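Local coordinates for trypsin-resistant surface T6 protein (Streptococcus pyogenes serotype M6, PDB 4P0D) that probably polymerises, as the backbone pilin, into the shaft of the cell-wall-attached surface pili of this Gram-positive pathogen, at residues F38-T52 and A115-K127. The protein carries 1 engineered substitution. Residues are numbered along the deposited sequence; the frame is centred on the assembly and turned at random.
Sequences FINFKYAEGVSLTET and AASYNGEGNLVTK
Phe38 and Phe41, on strand 38-43, close over the loop that follows strand 108-116 in the Ig-like N-terminal domain of this pilin, and Thr126 CG2 rests in the angle the two rings make with each other. That methyl lies 3.5 Å from Phe41 CD2 and also meets the edge of the Phe38 ring at CE2; threonine suits the place because its other branch, OG1, can bind water. Phenylalanine suits both strand sites, since a flat ring offers a face to one neighbour and an edge to another: Phe38 CZ sits over the centre of the Phe41 ring, and Tyr118 CD2 lies over one face of Phe38, toward its rim, the two rings oblique at 57°. With chi1 at 176° the Phe38 ring swings away from its own backbone N, to the side where Tyr118 lies. Farther along, Leu124 uses both branches of its forked end: CD1 touches Leu49 CD1 at 4.1 Å and Tyr43 OH at 3.7 Å, and CD2 approaches Phe41 CE2. Val95 of strand 94-101 packs against Leu124, Phe41 and Tyr43.

No direct hydrogen bond joins the segments; waters bridge them. One accepts from Phe41 N and bonds Thr126 OG1; another links Tyr43 OH with Leu124 O and, weakly, Glu51 OE2.

Behind this layer, the type II turn Gly120-Asn123, whose glycines tolerate positive phi, shapes the loop. Asn119 ND2 donates to Val125 O, and Ser117 OG, which accepts from Asn119 N in an ST turn, donates to Asn123 O at 2.7 Å, in the carbonyl plane on a lone pair.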
# COMPACT_ATOMS: atom_id res chain seq x y z
N PHE A 38 -8.91 -57.01 -6.97
CA PHE A 38 -9.34 -55.61 -7.09
C PHE A 38 -10.46 -55.48 -8.11
O PHE A 38 -10.32 -55.88 -9.27
CB PHE A 38 -8.18 -54.72 -7.54
CG PHE A 38 -8.58 -53.28 -7.77
CD1 PHE A 38 -8.89 -52.46 -6.70
CD2 PHE A 38 -8.66 -52.76 -9.06
CE1 PHE A 38 -9.27 -51.14 -6.91
CE2 PHE A 38 -9.03 -51.44 -9.27
CZ PHE A 38 -9.33 -50.62 -8.19
N ILE A 39 -11.56 -54.86 -7.70
CA ILE A 39 -12.74 -54.72 -8.54
C ILE A 39 -12.75 -53.36 -9.26
O ILE A 39 -12.57 -53.29 -10.49
CB ILE A 39 -14.03 -54.90 -7.69
CG1 ILE A 39 -13.92 -56.17 -6.82
CG2 ILE A 39 -15.28 -54.95 -8.57
CD1 ILE A 39 -15.22 -56.60 -6.16
N ASN A 40 -12.93 -52.28 -8.50
CA ASN A 40 -13.07 -50.94 -9.06
C ASN A 40 -12.92 -49.88 -7.97
O ASN A 40 -12.69 -50.21 -6.80
CB ASN A 40 -14.45 -50.79 -9.75
CG ASN A 40 -15.61 -50.85 -8.76
OD1 ASN A 40 -15.43 -51.20 -7.60
ND2 ASN A 40 -16.81 -50.50 -9.23
N PHE A 41 -13.07 -48.62 -8.36
CA PHE A 41 -13.15 -47.52 -7.40
C PHE A 41 -14.58 -47.13 -7.11
O PHE A 41 -15.35 -46.96 -8.04
CB PHE A 41 -12.44 -46.31 -7.96
CG PHE A 41 -10.96 -46.46 -7.98
CD1 PHE A 41 -10.26 -46.52 -6.79
CD2 PHE A 41 -10.28 -46.55 -9.17
CE1 PHE A 41 -8.88 -46.68 -6.80
CE2 PHE A 41 -8.91 -46.70 -9.19
CZ PHE A 41 -8.21 -46.76 -8.00
N LYS A 42 -14.90 -46.97 -5.83
CA LYS A 42 -16.14 -46.32 -5.42
C LYS A 42 -15.85 -44.86 -5.03
O LYS A 42 -15.10 -44.60 -4.09
CB LYS A 42 -16.77 -47.05 -4.24
CG LYS A 42 -18.00 -46.31 -3.68
CD LYS A 42 -18.86 -47.19 -2.78
CE LYS A 42 -18.44 -47.14 -1.32
NZ LYS A 42 -19.62 -47.08 -0.40
N TYR A 43 -16.48 -43.94 -5.73
CA TYR A 43 -16.25 -42.51 -5.54
C TYR A 43 -17.31 -41.91 -4.64
O TYR A 43 -18.46 -42.33 -4.67
CB TYR A 43 -16.27 -41.81 -6.89
CG TYR A 43 -15.11 -42.18 -7.76
CD1 TYR A 43 -13.83 -41.70 -7.47
CD2 TYR A 43 -15.26 -43.02 -8.86
CE1 TYR A 43 -12.75 -42.03 -8.26
CE2 TYR A 43 -14.19 -43.35 -9.65
CZ TYR A 43 -12.93 -42.86 -9.34
OH TYR A 43 -11.83 -43.18 -10.13
N ALA A 44 -16.94 -40.90 -3.86
CA ALA A 44 -17.88 -40.21 -2.99
C ALA A 44 -19.02 -39.60 -3.82
O ALA A 44 -18.82 -39.22 -4.98
CB ALA A 44 -17.17 -39.13 -2.18
N GLU A 45 -20.22 -39.55 -3.22
CA GLU A 45 -21.41 -39.02 -3.88
C GLU A 45 -21.13 -37.58 -4.22
O GLU A 45 -20.65 -36.84 -3.35
CB GLU A 45 -22.64 -39.08 -2.95
N GLY A 46 -21.40 -37.20 -5.47
CA GLY A 46 -21.16 -35.84 -5.96
C GLY A 46 -19.86 -35.70 -6.74
O GLY A 46 -19.65 -34.69 -7.43
N VAL A 47 -18.98 -36.70 -6.63
CA VAL A 47 -17.74 -36.68 -7.37
C VAL A 47 -18.03 -37.09 -8.80
O VAL A 47 -18.64 -38.14 -9.05
CB VAL A 47 -16.67 -37.61 -6.77
CG1 VAL A 47 -15.45 -37.69 -7.68
CG2 VAL A 47 -16.27 -37.12 -5.39
N SER A 48 -17.59 -36.26 -9.73
CA SER A 48 -17.72 -36.52 -11.13
C SER A 48 -16.37 -36.27 -11.78
O SER A 48 -15.82 -35.17 -11.68
CB SER A 48 -18.80 -35.61 -11.72
OG SER A 48 -18.83 -35.67 -13.12
N LEU A 49 -15.82 -37.30 -12.42
CA LEU A 49 -14.57 -37.14 -13.17
C LEU A 49 -14.49 -38.09 -14.34
O LEU A 49 -15.22 -39.09 -14.39
CB LEU A 49 -13.35 -37.30 -12.26
CG LEU A 49 -13.26 -38.53 -11.35
CD1 LEU A 49 -12.93 -39.80 -12.12
CD2 LEU A 49 -12.22 -38.28 -10.26
N THR A 50 -13.59 -37.78 -15.25
CA THR A 50 -13.32 -38.60 -16.42
C THR A 50 -12.19 -39.58 -16.11
O THR A 50 -11.04 -39.17 -15.96
CB THR A 50 -12.92 -37.69 -17.59
OG1 THR A 50 -13.94 -36.71 -17.77
CG2 THR A 50 -12.72 -38.47 -18.86
N GLU A 51 -12.52 -40.87 -16.04
CA GLU A 51 -11.57 -41.89 -15.58
C GLU A 51 -10.39 -42.06 -16.54
O GLU A 51 -9.31 -42.47 -16.12
CB GLU A 51 -12.29 -43.23 -15.38
CG GLU A 51 -13.46 -43.14 -14.41
CD GLU A 51 -14.11 -44.49 -14.14
OE1 GLU A 51 -14.10 -45.36 -15.04
OE2 GLU A 51 -14.63 -44.67 -13.02
N THR A 52 -10.61 -41.72 -17.81
CA THR A 52 -9.59 -41.67 -18.85
C THR A 52 -8.44 -40.73 -18.56
O THR A 52 -7.33 -40.93 -19.05
CB THR A 52 -10.19 -41.12 -20.16
OG1 THR A 52 -11.46 -41.74 -20.42
CG2 THR A 52 -9.25 -41.34 -21.34
N ALA A 115 -3.54 -40.67 -6.88
CA ALA A 115 -4.18 -41.98 -6.81
C ALA A 115 -3.13 -43.07 -6.68
O ALA A 115 -2.08 -42.98 -7.31
CB ALA A 115 -5.02 -42.22 -8.06
N ALA A 116 -3.41 -44.08 -5.84
CA ALA A 116 -2.65 -45.34 -5.87
C ALA A 116 -3.45 -46.34 -6.70
O ALA A 116 -4.65 -46.56 -6.44
CB ALA A 116 -2.39 -45.86 -4.48
N SER A 117 -2.79 -46.93 -7.69
CA SER A 117 -3.48 -47.73 -8.74
C SER A 117 -2.72 -48.97 -9.18
O SER A 117 -1.49 -48.95 -9.28
CB SER A 117 -3.70 -46.85 -9.97
OG SER A 117 -4.31 -47.62 -11.00
N TYR A 118 -3.45 -50.04 -9.48
CA TYR A 118 -2.87 -51.26 -10.01
C TYR A 118 -2.69 -51.20 -11.52
O TYR A 118 -2.13 -52.13 -12.10
CB TYR A 118 -3.75 -52.49 -9.67
CG TYR A 118 -3.81 -52.78 -8.20
CD1 TYR A 118 -2.69 -53.27 -7.52
CD2 TYR A 118 -4.98 -52.60 -7.49
CE1 TYR A 118 -2.73 -53.55 -6.17
CE2 TYR A 118 -5.03 -52.87 -6.13
CZ TYR A 118 -3.89 -53.34 -5.47
OH TYR A 118 -3.92 -53.60 -4.12
N ASN A 119 -3.15 -50.13 -12.17
CA ASN A 119 -3.13 -50.04 -13.62
C ASN A 119 -2.18 -48.99 -14.16
O ASN A 119 -2.39 -48.46 -15.26
CB ASN A 119 -4.55 -49.74 -14.14
CG ASN A 119 -4.77 -50.19 -15.57
OD1 ASN A 119 -4.02 -51.02 -16.11
ND2 ASN A 119 -5.81 -49.67 -16.20
N GLY A 120 -1.15 -48.67 -13.39
CA GLY A 120 -0.16 -47.65 -13.78
C GLY A 120 -0.30 -46.37 -12.98
O GLY A 120 -1.38 -46.06 -12.47
N GLU A 121 0.79 -45.61 -12.88
CA GLU A 121 0.80 -44.39 -12.06
C GLU A 121 -0.40 -43.52 -12.37
O GLU A 121 -0.59 -43.11 -13.51
CB GLU A 121 2.09 -43.59 -12.26
N GLY A 122 -1.24 -43.28 -11.36
CA GLY A 122 -2.38 -42.36 -11.47
C GLY A 122 -3.57 -42.85 -12.29
O GLY A 122 -4.57 -42.14 -12.41
N ASN A 123 -3.49 -44.07 -12.81
CA ASN A 123 -4.46 -44.56 -13.79
C ASN A 123 -5.77 -44.96 -13.14
O ASN A 123 -5.81 -45.89 -12.34
CB ASN A 123 -3.87 -45.75 -14.54
CG ASN A 123 -4.61 -46.08 -15.83
OD1 ASN A 123 -5.72 -45.60 -16.09
ND2 ASN A 123 -3.99 -46.90 -16.66
N LEU A 124 -6.86 -44.27 -13.48
CA LEU A 124 -8.16 -44.51 -12.83
C LEU A 124 -9.09 -45.49 -13.57
O LEU A 124 -10.13 -45.85 -13.02
CB LEU A 124 -8.89 -43.19 -12.57
CG LEU A 124 -8.18 -42.18 -11.66
CD1 LEU A 124 -9.13 -41.02 -11.35
CD2 LEU A 124 -7.67 -42.81 -10.35
N VAL A 125 -8.74 -45.93 -14.78
CA VAL A 125 -9.58 -46.92 -15.49
C VAL A 125 -9.42 -48.31 -14.87
O VAL A 125 -8.30 -48.79 -14.68
CB VAL A 125 -9.33 -46.94 -17.03
CG1 VAL A 125 -9.50 -45.56 -17.63
CG2 VAL A 125 -7.97 -47.51 -17.38
N THR A 126 -10.54 -48.94 -14.52
CA THR A 126 -10.51 -50.23 -13.82
C THR A 126 -11.05 -51.41 -14.64
O THR A 126 -10.99 -52.55 -14.17
CB THR A 126 -11.29 -50.16 -12.49
OG1 THR A 126 -12.66 -49.83 -12.74
CG2 THR A 126 -10.68 -49.11 -11.57
N LYS A 127 -11.55 -51.14 -15.84
CA LYS A 127 -12.05 -52.19 -16.74
C LYS A 127 -10.89 -52.89 -17.46
O LYS A 127 -10.64 -54.08 -17.26
CB LYS A 127 -13.03 -51.61 -17.76
O HOH W 1 -13.41 -47.73 -11.34
O HOH W 2 -12.25 -45.20 -11.83
O HOH W 3 -12.79 -48.36 -16.24